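Local coordinates for protein endoglucanase E-5 (Thermobifida fusca, PDB 2CKS) that catalyses the internal hydrolysis of (1->4)-beta-D-glucosidic linkages in cellulose, lichenin and cereal beta-D-glucans, here as its family 5 glycoside hydrolase catalytic domain, at residues N138-V143 with G174-G179; L178-G183 with D212-A217. One frame throughout, in Å; residues are numbered along the deposited sequence. Where two conformers were deposited one is given.

Overall arrangement
Interaction 1 (138-143 with 174-179) and interaction 2 (178-183 with 212-217) follow one another outward from the active site of a (beta/alpha)8 barrel, their centres 11 Å apart. Interaction 1 is largely buried and joins the loops after strands 132-135 and 168-170 by backbone-directed hydrogen bonds and an amide laid on an indole. Interaction 2, partly buried and farther from the chain's centre, sets the continuation of the second loop against helix 212-224 mainly through apolar and CH-pi contacts, without a hydrogen bond between its segments. The two share Leu-178 and Gly-179 and are tied together by probable hydrogen bonds from Ser-181 OG to Gly-174 O (2.9 Å) and from Gly-142 N to Glu-182 OE2 (3.1 Å).

Interaction 1 of 2, residues N138-V143 with G174-G179; sequences NEPNGV and GWSSLG
With chi1 of 58°, Asn-141 has CG between its backbone N and carbonyl carbon, which lays the amide on the Trp-175 indole; chi1 of -61° sets Trp-175 CG beside its backbone N and leaves the indole under that amide. The two planes are 7° apart, a true stack, and Asn-141 CB stands 3.6 Å from the centroid of the five-membered ring in a CH-pi contact. In one of its two conformers, Glu-139 brings OE1 to the ring edge at Trp-175 CD1 (3.3 Å), its carboxylate turned steeply to the indole. Asn-141 ND2 donates to Glu-139 O at 2.9 Å and also to Leu-103 O, which fixes the amide's rotation. With an alanine here the amide stack would go and Glu-139 O would probably be left without this side-chain donor. The backbone Trp-175 N gives to Pro-140 O at 2.8 Å, and the side-chain Ser-176 OG donates to Asn-138 O at 2.7 Å. Asn-138 OD1 is bonded to Arg-61, and Glu-139 OE2 to His-204. Asn-138, Glu-139 and Pro-140 form the Asn-Glu-Pro sequence after the fourth barrel strand, where family 5 hydrolases carry the acid/base; Glu-139, the probable proton donor, binds zinc with Glu-231.

Interaction 2 of 2, residues L178-G183 with D212-A217; sequences LGVSEG and DNYLNA
In the outer layer of the (beta/alpha)8 barrel, Val-180, on a short 3-10 turn of the loop between strands 168-170 and 199-206, packs against Tyr-214 and Ala-217 of helix 212-224. One methyl goes to each partner. Val-180 CG1 lies opposite the backbone N about the first torsion (chi1 174°), which carries it over the Tyr-214 ring, 3.6 Å from the centroid and only 11° off the normal; this is a CH-pi contact centred on the face. The other methyl, Val-180 CG2, meets Ala-217 CB at 3.4 Å, a contact tighter than ordinary van der Waals distance and consistent with close packing of loop and helix at this alanine. Tyr-214 and Ala-217 are three positions apart and present the same flank of the helix. Asn-213, one helical turn before Ala-217, also takes part: in one of its two conformers its OD1 lies 3.7 Å from Val-180 CG1.

The contact is extended at both ends. Ser-181 CB packs against Tyr-214 OH at 3.6 Å, while Leu-178 CD1 approaches Ala-217 O at 3.8 Å. The turn itself is held by Glu-182 N donating to Gly-179 O at 3.0 Å, and by Ser-177 OG bonded to Ser-181 N. Beyond the two segments, Tyr-214 stacks with His-210 and touches Tyr-251 of helix 245-258 and Phe-203 of strand 199-206. A loop following one strand thus packs, through a valine, on the helix following the next, apolar packing of neighbouring beta-alpha units in a TIM barrel.

Interaction 1 of 2, residues N138-V143 with G174-G179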
loop_
_atom_site.group_PDB
_atom_site.type_symbol
_atom_site.label_atom_id
_atom_site.label_comp_id
_atom_site.label_asym_id
_atom_site.label_seq_id
_atom_site.Cartn_x
_atom_site.Cartn_y
_atom_site.Cartn_z
ATOM N N ASN A 138 1.643 -3.156 -7.789
ATOM C CA ASN A 138 2.372 -2.117 -7.043
ATOM C C ASN A 138 2.839 -0.906 -7.867
ATOM O O ASN A 138 2.320 0.207 -7.688
ATOM C CB ASN A 138 3.563 -2.779 -6.336
ATOM C CG ASN A 138 4.594 -1.792 -5.839
ATOM O OD1 ASN A 138 4.270 -0.850 -5.120
ATOM N ND2 ASN A 138 5.854 -1.991 -6.246
ATOM N N GLU A 139 3.816 -1.120 -8.751
ATOM C CA GLU A 139 4.466 -0.028 -9.486
ATOM C C GLU A 139 4.685 -0.354 -10.966
ATOM O O GLU A 139 5.797 -0.662 -11.385
ATOM C CB GLU A 139 5.787 0.370 -8.808
ATOM C CG GLU A 139 5.581 1.237 -7.573
ATOM C CD GLU A 139 6.844 1.921 -7.074
ATOM O OE1 GLU A 139 7.947 1.592 -7.575
ATOM O OE2 GLU A 139 6.734 2.796 -6.168
ATOM N N PRO A 140 3.625 -0.246 -11.767
ATOM C CA PRO A 140 3.774 -0.373 -13.223
ATOM C C PRO A 140 4.778 0.650 -13.719
ATOM O O PRO A 140 4.786 1.774 -13.236
ATOM C CB PRO A 140 2.373 -0.040 -13.765
ATOM C CG PRO A 140 1.431 -0.301 -12.615
ATOM C CD PRO A 140 2.230 0.049 -11.389
ATOM N N ASN A 141 5.649 0.262 -14.635
ATOM C CA ASN A 141 6.548 1.215 -15.258
ATOM C C ASN A 141 6.931 0.759 -16.660
ATOM O O ASN A 141 6.972 -0.438 -16.950
ATOM C CB ASN A 141 7.784 1.471 -14.370
ATOM C CG ASN A 141 8.573 0.214 -14.063
ATOM O OD1 ASN A 141 9.552 -0.091 -14.751
ATOM N ND2 ASN A 141 8.175 -0.512 -13.007
ATOM N N GLY A 142 7.166 1.741 -17.524
ATOM C CA GLY A 142 7.514 1.494 -18.911
ATOM C C GLY A 142 6.331 1.102 -19.776
ATOM O O GLY A 142 6.519 0.670 -20.913
ATOM N N VAL A 143 5.115 1.261 -19.246
ATOM C CA VAL A 143 3.890 0.868 -19.941
ATOM C C VAL A 143 2.874 2.012 -19.995
ATOM O O VAL A 143 2.850 2.908 -19.142
ATOM C CB VAL A 143 3.234 -0.397 -19.308
ATOM C CG1 VAL A 143 4.124 -1.622 -19.490
ATOM C CG2 VAL A 143 2.898 -0.174 -17.834
ATOM N N GLY A 174 4.256 4.993 -14.365
ATOM C CA GLY A 174 5.477 5.605 -13.886
ATOM C C GLY A 174 5.724 5.387 -12.412
ATOM O O GLY A 174 5.835 6.336 -11.635
ATOM N N TRP A 175 5.821 4.120 -12.038
ATOM C CA TRP A 175 5.986 3.717 -10.643
ATOM C C TRP A 175 4.869 4.278 -9.766
ATOM O O TRP A 175 5.092 4.782 -8.664
ATOM C CB TRP A 175 7.365 4.110 -10.112
ATOM C CG TRP A 175 8.464 3.458 -10.858
ATOM C CD1 TRP A 175 9.017 2.245 -10.604
ATOM C CD2 TRP A 175 9.132 3.975 -12.007
ATOM N NE1 TRP A 175 10.015 1.982 -11.511
ATOM C CE2 TRP A 175 10.101 3.027 -12.391
ATOM C CE3 TRP A 175 9.030 5.157 -12.742
ATOM C CZ2 TRP A 175 10.955 3.224 -13.479
ATOM C CZ3 TRP A 175 9.877 5.351 -13.827
ATOM C CH2 TRP A 175 10.824 4.388 -14.181
ATOM N N SER A 176 3.649 4.150 -10.269
ATOM C CA SER A 176 2.459 4.630 -9.576
ATOM C C SER A 176 2.596 6.097 -9.164
ATOM O O SER A 176 2.245 6.484 -8.052
ATOM C CB SER A 176 2.107 3.716 -8.401
ATOM O OG SER A 176 1.517 2.522 -8.895
ATOM N N SER A 177 3.081 6.914 -10.094
ATOM C CA SER A 177 3.165 8.358 -9.880
ATOM C C SER A 177 2.028 9.113 -10.568
ATOM O O SER A 177 2.154 10.298 -10.835
ATOM C CB SER A 177 4.511 8.878 -10.376
ATOM O OG SER A 177 4.623 8.720 -11.780
ATOM N N LEU A 178 0.924 8.422 -10.839
ATOM C CA LEU A 178 -0.189 8.974 -11.612
ATOM C C LEU A 178 0.299 9.500 -12.965
ATOM O O LEU A 178 -0.280 10.435 -13.526
ATOM C CB LEU A 178 -0.934 10.064 -10.825
ATOM C CG LEU A 178 -1.635 9.605 -9.536
ATOM C CD1 LEU A 178 -1.927 10.789 -8.635
ATOM C CD2 LEU A 178 -2.909 8.849 -9.848
ATOM N N GLY A 179 1.363 8.892 -13.483
ATOM C CA GLY A 179 1.952 9.301 -14.743
ATOM C C GLY A 179 2.974 10.420 -14.662
ATOM O O GLY A 179 3.628 10.695 -15.655
HETATM O O HOH W 1 4.313 3.219 -16.889
#

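Interaction 2 of 2, residues L178-G183 with D212-A217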
loop_
_atom_site.group_PDB
_atom_site.type_symbol
_atom_site.label_atom_id
_atom_site.label_comp_id
_atom_site.label_asym_id
_atom_site.label_seq_id
_atom_site.Cartn_x
_atom_site.Cartn_y
_atom_site.Cartn_z
ATOM N N LEU A 178 0.924 8.422 -10.839
ATOM C CA LEU A 178 -0.189 8.974 -11.612
ATOM C C LEU A 178 0.299 9.500 -12.965
ATOM O O LEU A 178 -0.280 10.435 -13.526
ATOM C CB LEU A 178 -0.934 10.064 -10.825
ATOM C CG LEU A 178 -1.635 9.605 -9.536
ATOM C CD1 LEU A 178 -1.927 10.789 -8.635
ATOM C CD2 LEU A 178 -2.909 8.849 -9.848
ATOM N N GLY A 179 1.363 8.892 -13.483
ATOM C CA GLY A 179 1.952 9.301 -14.743
ATOM C C GLY A 179 2.974 10.420 -14.662
ATOM O O GLY A 179 3.628 10.695 -15.655
ATOM N N VAL A 180 3.135 11.057 -13.505
ATOM C CA VAL A 180 3.982 12.256 -13.408
ATOM C C VAL A 180 5.438 11.980 -13.821
ATOM O O VAL A 180 6.053 12.782 -14.527
ATOM C CB VAL A 180 3.933 12.877 -11.991
ATOM C CG1 VAL A 180 4.924 14.034 -11.860
ATOM C CG2 VAL A 180 2.527 13.350 -11.658
ATOM N N SER A 181 5.973 10.843 -13.397
ATOM C CA SER A 181 7.367 10.501 -13.666
ATOM C C SER A 181 7.625 10.154 -15.135
ATOM O O SER A 181 8.779 10.127 -15.571
ATOM C CB SER A 181 7.806 9.338 -12.780
ATOM O OG SER A 181 7.335 8.109 -13.289
ATOM N N GLU A 182 6.557 9.899 -15.892
ATOM C CA GLU A 182 6.670 9.575 -17.323
ATOM C C GLU A 182 6.020 10.659 -18.193
ATOM O O GLU A 182 5.547 10.387 -19.300
ATOM C CB GLU A 182 6.093 8.174 -17.594
ATOM C CG GLU A 182 6.965 7.070 -16.988
ATOM C CD GLU A 182 6.459 5.653 -17.224
ATOM O OE1 GLU A 182 5.390 5.485 -17.851
ATOM O OE2 GLU A 182 7.149 4.698 -16.773
ATOM N N GLY A 183 5.998 11.888 -17.676
ATOM C CA GLY A 183 5.540 13.057 -18.412
ATOM C C GLY A 183 4.045 13.228 -18.610
ATOM O O GLY A 183 3.618 13.955 -19.506
ATOM N N ASP A 212 6.623 19.963 -5.790
ATOM C CA ASP A 212 5.298 20.526 -6.015
ATOM C C ASP A 212 4.524 19.900 -7.175
ATOM O O ASP A 212 3.298 19.843 -7.124
ATOM C CB ASP A 212 5.392 22.049 -6.203
ATOM C CG ASP A 212 5.735 22.772 -4.913
ATOM O OD1 ASP A 212 6.554 22.248 -4.129
ATOM O OD2 ASP A 212 5.247 23.879 -4.599
ATOM N N ASN A 213 5.215 19.450 -8.219
ATOM C CA ASN A 213 4.528 18.808 -9.341
ATOM C C ASN A 213 3.888 17.468 -8.961
ATOM O O ASN A 213 2.861 17.098 -9.519
ATOM C CB ASN A 213 5.404 18.705 -10.608
ATOM C CG ASN A 213 6.616 17.788 -10.447
ATOM O OD1 ASN A 213 6.995 17.090 -11.390
ATOM N ND2 ASN A 213 7.254 17.822 -9.282
ATOM N N TYR A 214 4.481 16.760 -8.005
ATOM C CA TYR A 214 3.893 15.521 -7.499
ATOM C C TYR A 214 2.745 15.819 -6.528
ATOM O O TYR A 214 1.693 15.183 -6.592
ATOM C CB TYR A 214 4.971 14.651 -6.837
ATOM C CG TYR A 214 5.866 13.954 -7.830
ATOM C CD1 TYR A 214 5.727 12.598 -8.100
ATOM C CD2 TYR A 214 6.859 14.652 -8.495
ATOM C CE1 TYR A 214 6.563 11.959 -9.025
ATOM C CE2 TYR A 214 7.699 14.026 -9.407
ATOM C CZ TYR A 214 7.541 12.685 -9.670
ATOM O OH TYR A 214 8.378 12.077 -10.582
ATOM N N LEU A 215 2.947 16.788 -5.641
ATOM C CA LEU A 215 1.907 17.218 -4.705
ATOM C C LEU A 215 0.674 17.726 -5.461
ATOM O O LEU A 215 -0.452 17.373 -5.133
ATOM C CB LEU A 215 2.459 18.295 -3.755
ATOM C CG LEU A 215 1.546 18.798 -2.639
ATOM C CD1 LEU A 215 1.372 17.732 -1.585
ATOM C CD2 LEU A 215 2.119 20.069 -2.019
ATOM N N ASN A 216 0.899 18.544 -6.478
ATOM C CA ASN A 216 -0.188 19.041 -7.321
ATOM C C ASN A 216 -0.970 17.923 -8.014
ATOM O O ASN A 216 -2.202 17.974 -8.082
ATOM C CB ASN A 216 0.341 20.031 -8.370
ATOM C CG ASN A 216 0.756 21.373 -7.765
ATOM O OD1 ASN A 216 0.382 21.704 -6.655
ATOM N ND2 ASN A 216 1.535 22.142 -8.509
ATOM N N ALA A 217 -0.259 16.917 -8.517
ATOM C CA ALA A 217 -0.894 15.786 -9.189
ATOM C C ALA A 217 -1.775 14.994 -8.235
ATOM O O ALA A 217 -2.827 14.509 -8.627
ATOM C CB ALA A 217 0.152 14.881 -9.824
#